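Local coordinates for protein Baccell_00875 (Bacteroides cellulosilyticus DSM 14838, PDB 5NO8) that probably acts as a polysaccharide lyase that removes the L-rhamnose caps linked to glucuronic acid in complex arabinogalactan proteins, at residues A[444-449]-A[483-488]; A[449-454]-A[478-483]. All blocks are in the same frame, centred on the assembly; numbering follows the deposited sequence.

Contact 1: residues A[444-449]-A[483-488]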
ATOM      1  N   ASN A 444      19.332   3.472  22.930  1.00 41.53           N
ATOM      2  CA  ASN A 444      17.996   3.591  22.349  1.00 41.21           C
ATOM      3  C   ASN A 444      17.218   2.269  22.490  1.00 37.99           C
ATOM      4  O   ASN A 444      17.630   1.382  23.242  1.00 38.82           O
ATOM      5  CB  ASN A 444      18.088   4.096  20.898  1.00 41.84           C
ATOM      6  CG  ASN A 444      17.006   5.099  20.579  1.00 45.51           C
ATOM      7  OD1 ASN A 444      15.812   4.762  20.555  1.00 50.06           O
ATOM      8  ND2 ASN A 444      17.406   6.341  20.364  1.00 45.84           N
ATOM      9  N   ARG A 445      16.101   2.135  21.782  1.00 34.57           N
ATOM     10  CA  ARG A 445      15.134   1.088  22.090  1.00 33.92           C
ATOM     11  C   ARG A 445      15.623  -0.357  21.833  1.00 34.66           C
ATOM     12  O   ARG A 445      16.411  -0.631  20.905  1.00 33.60           O
ATOM     13  CB  ARG A 445      13.807   1.349  21.352  1.00 34.94           C
ATOM     14  CG  ARG A 445      13.865   1.120  19.846  1.00 35.19           C
ATOM     15  CD  ARG A 445      12.628   1.636  19.136  1.00 35.45           C
ATOM     16  NE  ARG A 445      12.793   1.609  17.680  1.00 33.51           N
ATOM     17  CZ  ARG A 445      11.931   2.119  16.795  1.00 34.56           C
ATOM     18  NH1 ARG A 445      10.808   2.710  17.200  1.00 34.34           N
ATOM     19  NH2 ARG A 445      12.188   2.037  15.480  1.00 31.41           N
ATOM     20  N   ASN A 446      15.130  -1.271  22.668  1.00 32.73           N
ATOM     21  CA  ASN A 446      15.367  -2.688  22.533  1.00 33.03           C
ATOM     22  C   ASN A 446      14.049  -3.231  21.987  1.00 32.33           C
ATOM     23  O   ASN A 446      13.076  -3.371  22.721  1.00 33.48           O
ATOM     24  CB  ASN A 446      15.752  -3.288  23.894  1.00 33.96           C
ATOM     25  CG  ASN A 446      16.022  -4.781  23.839  1.00 36.85           C
ATOM     26  OD1 ASN A 446      16.048  -5.391  22.781  1.00 37.20           O
ATOM     27  ND2 ASN A 446      16.219  -5.382  25.012  1.00 37.78           N
ATOM     28  N   ARG A 447      14.023  -3.525  20.683  1.00 30.26           N
ATOM     29  CA  ARG A 447      12.781  -3.728  19.925  1.00 28.73           C
ATOM     30  C   ARG A 447      12.780  -5.101  19.257  1.00 28.66           C
ATOM     31  O   ARG A 447      13.732  -5.455  18.574  1.00 27.41           O
ATOM     32  CB  ARG A 447      12.712  -2.606  18.886  1.00 29.43           C
ATOM     33  CG  ARG A 447      11.675  -2.705  17.788  1.00 29.01           C
ATOM     34  CD  ARG A 447      12.007  -1.648  16.754  1.00 29.30           C
ATOM     35  NE  ARG A 447      11.009  -1.463  15.707  1.00 30.00           N
ATOM     36  CZ  ARG A 447      11.285  -1.255  14.406  1.00 32.32           C
ATOM     37  NH1 ARG A 447      10.283  -1.044  13.557  1.00 30.66           N
ATOM     38  NH2 ARG A 447      12.549  -1.266  13.938  1.00 29.04           N
ATOM     39  N   GLY A 448      11.697  -5.855  19.419  1.00 27.36           N
ATOM     40  CA  GLY A 448      11.663  -7.272  19.035  1.00 28.87           C
ATOM     41  C   GLY A 448      11.873  -7.529  17.553  1.00 26.86           C
ATOM     42  O   GLY A 448      12.456  -8.542  17.171  1.00 27.22           O
ATOM     43  N   TYR A 449      11.383  -6.609  16.731  1.00 26.77           N
ATOM     44  CA  TYR A 449      11.518  -6.691  15.268  1.00 26.01           C
ATOM     45  C   TYR A 449      12.979  -6.836  14.873  1.00 25.04           C
ATOM     46  O   TYR A 449      13.310  -7.620  13.974  1.00 26.17           O
ATOM     47  CB  TYR A 449      10.947  -5.424  14.597  1.00 26.48           C
ATOM     48  CG  TYR A 449       9.428  -5.294  14.623  1.00 28.69           C
ATOM     49  CD1 TYR A 449       8.635  -6.101  13.816  1.00 29.21           C
ATOM     50  CD2 TYR A 449       8.787  -4.324  15.416  1.00 30.39           C
ATOM     51  CE1 TYR A 449       7.251  -5.989  13.809  1.00 30.55           C
ATOM     52  CE2 TYR A 449       7.387  -4.188  15.400  1.00 31.03           C
ATOM     53  CZ  TYR A 449       6.629  -5.033  14.594  1.00 30.72           C
ATOM     54  OH  TYR A 449       5.257  -4.956  14.552  1.00 31.11           O
ATOM     55  N   GLN A 483      13.441 -15.064  24.974  1.00 32.67           N
ATOM     56  CA  GLN A 483      13.646 -14.801  26.418  1.00 35.60           C
ATOM     57  C   GLN A 483      12.994 -13.487  26.857  1.00 35.80           C
ATOM     58  O   GLN A 483      12.307 -13.442  27.887  1.00 35.32           O
ATOM     59  CB  GLN A 483      15.147 -14.776  26.768  1.00 37.46           C
ATOM     60  CG  GLN A 483      15.480 -14.653  28.263  1.00 43.58           C
ATOM     61  CD  GLN A 483      15.796 -13.226  28.726  1.00 47.89           C
ATOM     62  OE1 GLN A 483      16.753 -12.595  28.253  1.00 48.92           O
ATOM     63  NE2 GLN A 483      15.002 -12.717  29.677  1.00 52.81           N
ATOM     64  N   GLN A 484      13.205 -12.429  26.070  1.00 32.35           N
ATOM     65  CA  GLN A 484      12.824 -11.082  26.462  1.00 31.64           C
ATOM     66  C   GLN A 484      11.399 -10.712  26.086  1.00 32.37           C
ATOM     67  O   GLN A 484      10.741  -9.978  26.824  1.00 30.01           O
ATOM     68  CB  GLN A 484      13.755 -10.053  25.839  1.00 32.68           C
ATOM     69  CG  GLN A 484      15.196 -10.149  26.286  1.00 31.86           C
ATOM     70  CD  GLN A 484      16.086  -9.219  25.501  1.00 30.80           C
ATOM     71  OE1 GLN A 484      16.683  -9.614  24.492  1.00 33.97           O
ATOM     72  NE2 GLN A 484      16.182  -7.983  25.945  1.00 28.56           N
ATOM     73  N   PHE A 485      10.950 -11.163  24.915  1.00 30.54           N
ATOM     74  CA  PHE A 485       9.673 -10.724  24.351  1.00 29.33           C
ATOM     75  C   PHE A 485       8.596 -11.777  24.392  1.00 29.66           C
ATOM     76  O   PHE A 485       7.464 -11.478  24.078  1.00 30.96           O
ATOM     77  CB  PHE A 485       9.872 -10.233  22.894  1.00 27.93           C
ATOM     78  CG  PHE A 485      10.762  -9.030  22.780  1.00 26.90           C
ATOM     79  CD1 PHE A 485      12.136  -9.173  22.694  1.00 25.32           C
ATOM     80  CD2 PHE A 485      10.226  -7.748  22.753  1.00 26.75           C
ATOM     81  CE1 PHE A 485      12.965  -8.068  22.606  1.00 26.37           C
ATOM     82  CE2 PHE A 485      11.039  -6.643  22.671  1.00 27.40           C
ATOM     83  CZ  PHE A 485      12.419  -6.792  22.583  1.00 26.19           C
ATOM     84  N   GLY A 486       8.932 -13.005  24.778  1.00 31.58           N
ATOM     85  CA  GLY A 486       7.971 -14.101  24.788  1.00 31.78           C
ATOM     86  C   GLY A 486       7.705 -14.643  23.394  1.00 33.97           C
ATOM     87  O   GLY A 486       8.461 -14.361  22.461  1.00 31.80           O
ATOM     88  N   TYR A 487       6.600 -15.370  23.262  1.00 34.10           N
ATOM     89  CA  TYR A 487       6.277 -16.180  22.090  1.00 37.69           C
ATOM     90  C   TYR A 487       5.212 -15.623  21.134  1.00 37.22           C
ATOM     91  O   TYR A 487       5.043 -16.140  20.042  1.00 42.75           O
ATOM     92  CB  TYR A 487       5.898 -17.583  22.565  1.00 39.21           C
ATOM     93  CG  TYR A 487       7.118 -18.296  23.084  1.00 43.22           C
ATOM     94  CD1 TYR A 487       8.033 -18.852  22.198  1.00 42.43           C
ATOM     95  CD2 TYR A 487       7.406 -18.346  24.447  1.00 43.31           C
ATOM     96  CE1 TYR A 487       9.182 -19.476  22.649  1.00 44.41           C
ATOM     97  CE2 TYR A 487       8.560 -18.973  24.911  1.00 44.96           C
ATOM     98  CZ  TYR A 487       9.440 -19.540  24.000  1.00 45.88           C
ATOM     99  OH  TYR A 487      10.595 -20.164  24.408  1.00 45.92           O
ATOM    100  N   GLY A 488       4.521 -14.561  21.515  1.00 38.11           N
ATOM    101  CA  GLY A 488       3.402 -14.048  20.711  1.00 37.29           C
ATOM    102  C   GLY A 488       3.659 -12.710  20.050  1.00 37.60           C
ATOM    103  O   GLY A 488       2.700 -11.973  19.797  1.00 40.22           O
TER
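The Phe-485 ring takes Gly-448 against one face and the Asn-446 peptide group at its rim. Gly-448 CA sits 3.7 Å from the Phe-485 ring centroid and 13° off the normal, a CH-pi contact almost centred on the ring. At the edge, near the ring plane, Asn-446 O approaches Phe-485 CZ to 3.5 Å. With chi1 at -63°, the ring lies beside its own backbone N, anti to the carbonyl carbon, and reaches across to the chain entering helix 448-465. Gly-448 N also comes close, 3.4 Å from Phe-485 CZ, so across these two segments the ring rests mainly on main chain. A beta carbon on Gly-448 would fall 3.3 Å from Phe-485 CD2, which makes the absence of a side chain there part of the fit. Nearby, the Asn-446 and Gln-484 side chains cross at about a right angle, their amide planes 48° apart. An alanine in place of this phenylalanine would remove the ring and would probably leave the Gly-448 backbone without its apolar cover, opening a gap between helix start and helix end. On the side of 444-449 turned from Phe-485, the Arg-447 guanidinium has Arg-445 NH2 over the centre of one face, 3.5 Å above its plane, and Tyr-449 CB over the opposite face. Salt bridges from Arg-447 to Glu-394 and Glu-537, and from Arg-445 to Asp-388, pair the two guanidinium groups with carboxylates. A glycerol, probably from the crystallisation liquor, lies about 5 Å from the Arg-447 side chain and may mark a pocket. Segment 444-449 thus has two chemistries: a neutral side that anchors its backbone to the aromatic end of helix 469-485, and a charged side held by carboxylates from elsewhere in the chain.

Contact 2: residues A[449-454]-A[478-483]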
ATOM      1  N   TYR A 449      11.383  -6.609  16.731  1.00 26.77           N
ATOM      2  CA  TYR A 449      11.518  -6.691  15.268  1.00 26.01           C
ATOM      3  C   TYR A 449      12.979  -6.836  14.873  1.00 25.04           C
ATOM      4  O   TYR A 449      13.310  -7.620  13.974  1.00 26.17           O
ATOM      5  CB  TYR A 449      10.947  -5.424  14.597  1.00 26.48           C
ATOM      6  CG  TYR A 449       9.428  -5.294  14.623  1.00 28.69           C
ATOM      7  CD1 TYR A 449       8.635  -6.101  13.816  1.00 29.21           C
ATOM      8  CD2 TYR A 449       8.787  -4.324  15.416  1.00 30.39           C
ATOM      9  CE1 TYR A 449       7.251  -5.989  13.809  1.00 30.55           C
ATOM     10  CE2 TYR A 449       7.387  -4.188  15.400  1.00 31.03           C
ATOM     11  CZ  TYR A 449       6.629  -5.033  14.594  1.00 30.72           C
ATOM     12  OH  TYR A 449       5.257  -4.956  14.552  1.00 31.11           O
ATOM     13  N   ASN A 450      13.857  -6.109  15.558  1.00 25.14           N
ATOM     14  CA  ASN A 450      15.241  -5.992  15.137  1.00 25.10           C
ATOM     15  C   ASN A 450      15.975  -7.322  15.227  1.00 25.91           C
ATOM     16  O   ASN A 450      16.893  -7.563  14.438  1.00 26.04           O
ATOM     17  CB  ASN A 450      15.989  -4.935  15.955  1.00 25.40           C
ATOM     18  CG  ASN A 450      15.410  -3.542  15.797  1.00 25.63           C
ATOM     19  OD1 ASN A 450      14.594  -3.280  14.901  1.00 25.05           O
ATOM     20  ND2 ASN A 450      15.853  -2.626  16.654  1.00 23.73           N
ATOM     21  N   TYR A 451      15.557  -8.191  16.147  1.00 24.71           N
ATOM     22  CA  TYR A 451      16.227  -9.482  16.372  1.00 25.20           C
ATOM     23  C   TYR A 451      16.047 -10.461  15.214  1.00 24.65           C
ATOM     24  O   TYR A 451      16.942 -11.267  14.927  1.00 25.37           O
ATOM     25  CB  TYR A 451      15.683 -10.156  17.628  1.00 27.33           C
ATOM     26  CG  TYR A 451      16.089  -9.472  18.915  1.00 28.08           C
ATOM     27  CD1 TYR A 451      15.540  -8.238  19.274  1.00 28.95           C
ATOM     28  CD2 TYR A 451      17.026 -10.063  19.780  1.00 28.48           C
ATOM     29  CE1 TYR A 451      15.908  -7.603  20.445  1.00 29.92           C
ATOM     30  CE2 TYR A 451      17.399  -9.440  20.967  1.00 29.68           C
ATOM     31  CZ  TYR A 451      16.838  -8.210  21.297  1.00 30.32           C
ATOM     32  OH  TYR A 451      17.195  -7.566  22.458  1.00 31.45           O
ATOM     33  N   MET A 452      14.864 -10.444  14.597  1.00 24.03           N
ATOM     34  CA  MET A 452      14.569 -11.352  13.481  1.00 24.70           C
ATOM     35  C   MET A 452      15.465 -11.067  12.298  1.00 22.61           C
ATOM     36  O   MET A 452      15.898 -11.985  11.614  1.00 22.88           O
ATOM     37  CB  MET A 452      13.126 -11.217  13.021  1.00 26.17           C
ATOM     38  CG  MET A 452      12.078 -11.515  14.078  1.00 30.06           C
ATOM     39  SD  MET A 452      12.377 -13.067  14.974  1.00 33.63           S
ATOM     40  CE  MET A 452      13.353 -12.506  16.357  1.00 40.39           C
ATOM     41  N   TRP A 453      15.703  -9.785  12.063  1.00 22.17           N
ATOM     42  CA  TRP A 453      16.457  -9.334  10.892  1.00 22.90           C
ATOM     43  C   TRP A 453      17.946  -9.570  11.097  1.00 23.20           C
ATOM     44  O   TRP A 453      18.636  -9.994  10.172  1.00 23.05           O
ATOM     45  CB  TRP A 453      16.165  -7.870  10.600  1.00 21.73           C
ATOM     46  CG  TRP A 453      14.702  -7.599  10.357  1.00 21.53           C
ATOM     47  CD1 TRP A 453      13.796  -8.420   9.728  1.00 21.01           C
ATOM     48  CD2 TRP A 453      13.981  -6.435  10.761  1.00 21.22           C
ATOM     49  NE1 TRP A 453      12.565  -7.823   9.706  1.00 20.85           N
ATOM     50  CE2 TRP A 453      12.648  -6.605  10.335  1.00 21.32           C
ATOM     51  CE3 TRP A 453      14.336  -5.258  11.433  1.00 20.99           C
ATOM     52  CZ2 TRP A 453      11.660  -5.632  10.559  1.00 21.91           C
ATOM     53  CZ3 TRP A 453      13.355  -4.300  11.668  1.00 22.88           C
ATOM     54  CH2 TRP A 453      12.032  -4.493  11.220  1.00 21.34           C
ATOM     55  N   VAL A 454      18.431  -9.331  12.319  1.00 24.05           N
ATOM     56  CA  VAL A 454      19.798  -9.704  12.669  1.00 24.03           C
ATOM     57  C   VAL A 454      20.008 -11.208  12.530  1.00 22.66           C
ATOM     58  O   VAL A 454      21.011 -11.628  11.978  1.00 25.51           O
ATOM     59  CB  VAL A 454      20.194  -9.218  14.083  1.00 24.25           C
ATOM     60  CG1 VAL A 454      21.508  -9.873  14.539  1.00 25.21           C
ATOM     61  CG2 VAL A 454      20.356  -7.723  14.068  1.00 24.45           C
ATOM     62  N   LEU A 478      17.898 -15.388  18.243  1.00 25.67           N
ATOM     63  CA  LEU A 478      16.504 -15.767  18.346  1.00 26.37           C
ATOM     64  C   LEU A 478      16.124 -16.161  19.784  1.00 28.67           C
ATOM     65  O   LEU A 478      15.022 -15.840  20.244  1.00 26.26           O
ATOM     66  CB  LEU A 478      16.147 -16.882  17.374  1.00 27.81           C
ATOM     67  CG  LEU A 478      16.142 -16.500  15.885  1.00 26.65           C
ATOM     68  CD1 LEU A 478      15.830 -17.733  15.060  1.00 26.63           C
ATOM     69  CD2 LEU A 478      15.135 -15.378  15.620  1.00 28.34           C
ATOM     70  N   LYS A 479      17.037 -16.827  20.490  1.00 28.53           N
ATOM     71  CA  LYS A 479      16.778 -17.192  21.898  1.00 29.70           C
ATOM     72  C   LYS A 479      16.677 -15.975  22.812  1.00 29.46           C
ATOM     73  O   LYS A 479      15.815 -15.925  23.676  1.00 31.27           O
ATOM     74  CB  LYS A 479      17.868 -18.139  22.411  1.00 28.55           C
ATOM     75  CG  LYS A 479      17.885 -19.501  21.735  1.00 28.46           C
ATOM     76  CD  LYS A 479      16.602 -20.307  21.828  1.00 29.20           C
ATOM     77  CE  LYS A 479      16.146 -20.539  23.278  1.00 31.29           C
ATOM     78  NZ  LYS A 479      15.276 -21.744  23.393  1.00 31.86           N
ATOM     79  N   SER A 480      17.571 -15.009  22.611  1.00 29.39           N
ATOM     80  CA  SER A 480      17.561 -13.744  23.324  1.00 29.79           C
ATOM     81  C   SER A 480      16.249 -13.024  23.080  1.00 32.41           C
ATOM     82  O   SER A 480      15.684 -12.420  24.003  1.00 31.97           O
ATOM     83  CB  SER A 480      18.731 -12.871  22.883  1.00 28.95           C
ATOM     84  OG  SER A 480      18.751 -11.616  23.539  1.00 28.78           O
ATOM     85  N   MET A 481      15.756 -13.088  21.839  1.00 30.25           N
ATOM     86  CA  MET A 481      14.470 -12.494  21.521  1.00 29.84           C
ATOM     87  C   MET A 481      13.322 -13.195  22.267  1.00 29.11           C
ATOM     88  O   MET A 481      12.558 -12.524  22.948  1.00 31.07           O
ATOM     89  CB  MET A 481      14.227 -12.472  20.010  1.00 30.86           C
ATOM     90  CG  MET A 481      13.065 -11.556  19.627  1.00 32.91           C
ATOM     91  SD  MET A 481      11.490 -12.394  19.820  1.00 34.93           S
ATOM     92  CE  MET A 481      10.357 -11.189  19.106  1.00 34.94           C
ATOM     93  N   PHE A 482      13.213 -14.518  22.173  1.00 29.82           N
ATOM     94  CA  PHE A 482      12.155 -15.253  22.884  1.00 31.44           C
ATOM     95  C   PHE A 482      12.233 -15.093  24.424  1.00 32.64           C
ATOM     96  O   PHE A 482      11.200 -14.995  25.082  1.00 30.49           O
ATOM     97  CB  PHE A 482      12.182 -16.747  22.549  1.00 34.18           C
ATOM     98  CG  PHE A 482      11.900 -17.060  21.104  1.00 37.39           C
ATOM     99  CD1 PHE A 482      10.792 -16.516  20.455  1.00 39.39           C
ATOM    100  CD2 PHE A 482      12.728 -17.923  20.394  1.00 38.25           C
ATOM    101  CE1 PHE A 482      10.523 -16.816  19.126  1.00 41.64           C
ATOM    102  CE2 PHE A 482      12.465 -18.221  19.064  1.00 38.30           C
ATOM    103  CZ  PHE A 482      11.367 -17.665  18.430  1.00 38.67           C
ATOM    104  N   GLN A 483      13.441 -15.064  24.974  1.00 32.67           N
ATOM    105  CA  GLN A 483      13.646 -14.801  26.418  1.00 35.60           C
ATOM    106  C   GLN A 483      12.994 -13.487  26.857  1.00 35.80           C
ATOM    107  O   GLN A 483      12.307 -13.442  27.887  1.00 35.32           O
ATOM    108  CB  GLN A 483      15.147 -14.776  26.768  1.00 37.46           C
ATOM    109  CG  GLN A 483      15.480 -14.653  28.263  1.00 43.58           C
ATOM    110  CD  GLN A 483      15.796 -13.226  28.726  1.00 47.89           C
ATOM    111  OE1 GLN A 483      16.753 -12.595  28.253  1.00 48.92           O
ATOM    112  NE2 GLN A 483      15.002 -12.717  29.677  1.00 52.81           N
TER
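Met-481 turns CG away from its backbone N (chi1 -166°), which puts CG beside Tyr-451 CB, where its own CB already touches the tyrosine, while Met-452, bent at both chi2 and chi3, curls its methyl back into the gap between the helices. The Met-452 methyl ends up wedged between two neighbours: CE is 3.4 Å from Met-481 CG and 3.5 Å from Leu-478 CD2, both tighter than usual carbon contacts. Met-452 crosses each of these side chains at about a right angle. Tyr-451 leans obliquely on Met-481, with CB 3.6 Å from Met-481 CG, and its ring meets Ser-480 OG at the edge, CE2 to OG being 3.6 Å. The two short helical segments run antiparallel at 164°, their axes 9.3 Å apart at closest approach. Beyond this interface the Tyr-451 hydroxyl bonds to the backbone N of Thr-436, and the Asn-446 and Gln-484 amides lie close to the Tyr-451 and Ser-480 hydroxyls and probably bond to them. No hydrogen bond joins the segments themselves, so this helical hairpin is held here by buried thioether, methyl and ring surfaces, while the Tyr-451 hydroxyl is satisfied outside, by Thr-436.

Overall arrangement
Contacts 1 and 2 lie about 7 Å apart, centre to centre, on the same pair of consecutive antiparallel helices, 448-465 and 469-485. Along the chain the order is 444-449, 449-454, then 478-483 and 483-488, so contact 2 sits within the hairpin and contact 1 finishes it where the first helix starts and the second ends. Tyr-451 joins them: its CE1 packs 3.7 Å from Phe-485 CE1, continuing the apolar seam from one contact to the next. Both belong to the helical domain, away from the beta-rich N-terminal part, and such paired helices are consistent with the alpha/alpha toroid architecture of many polysaccharide lyases.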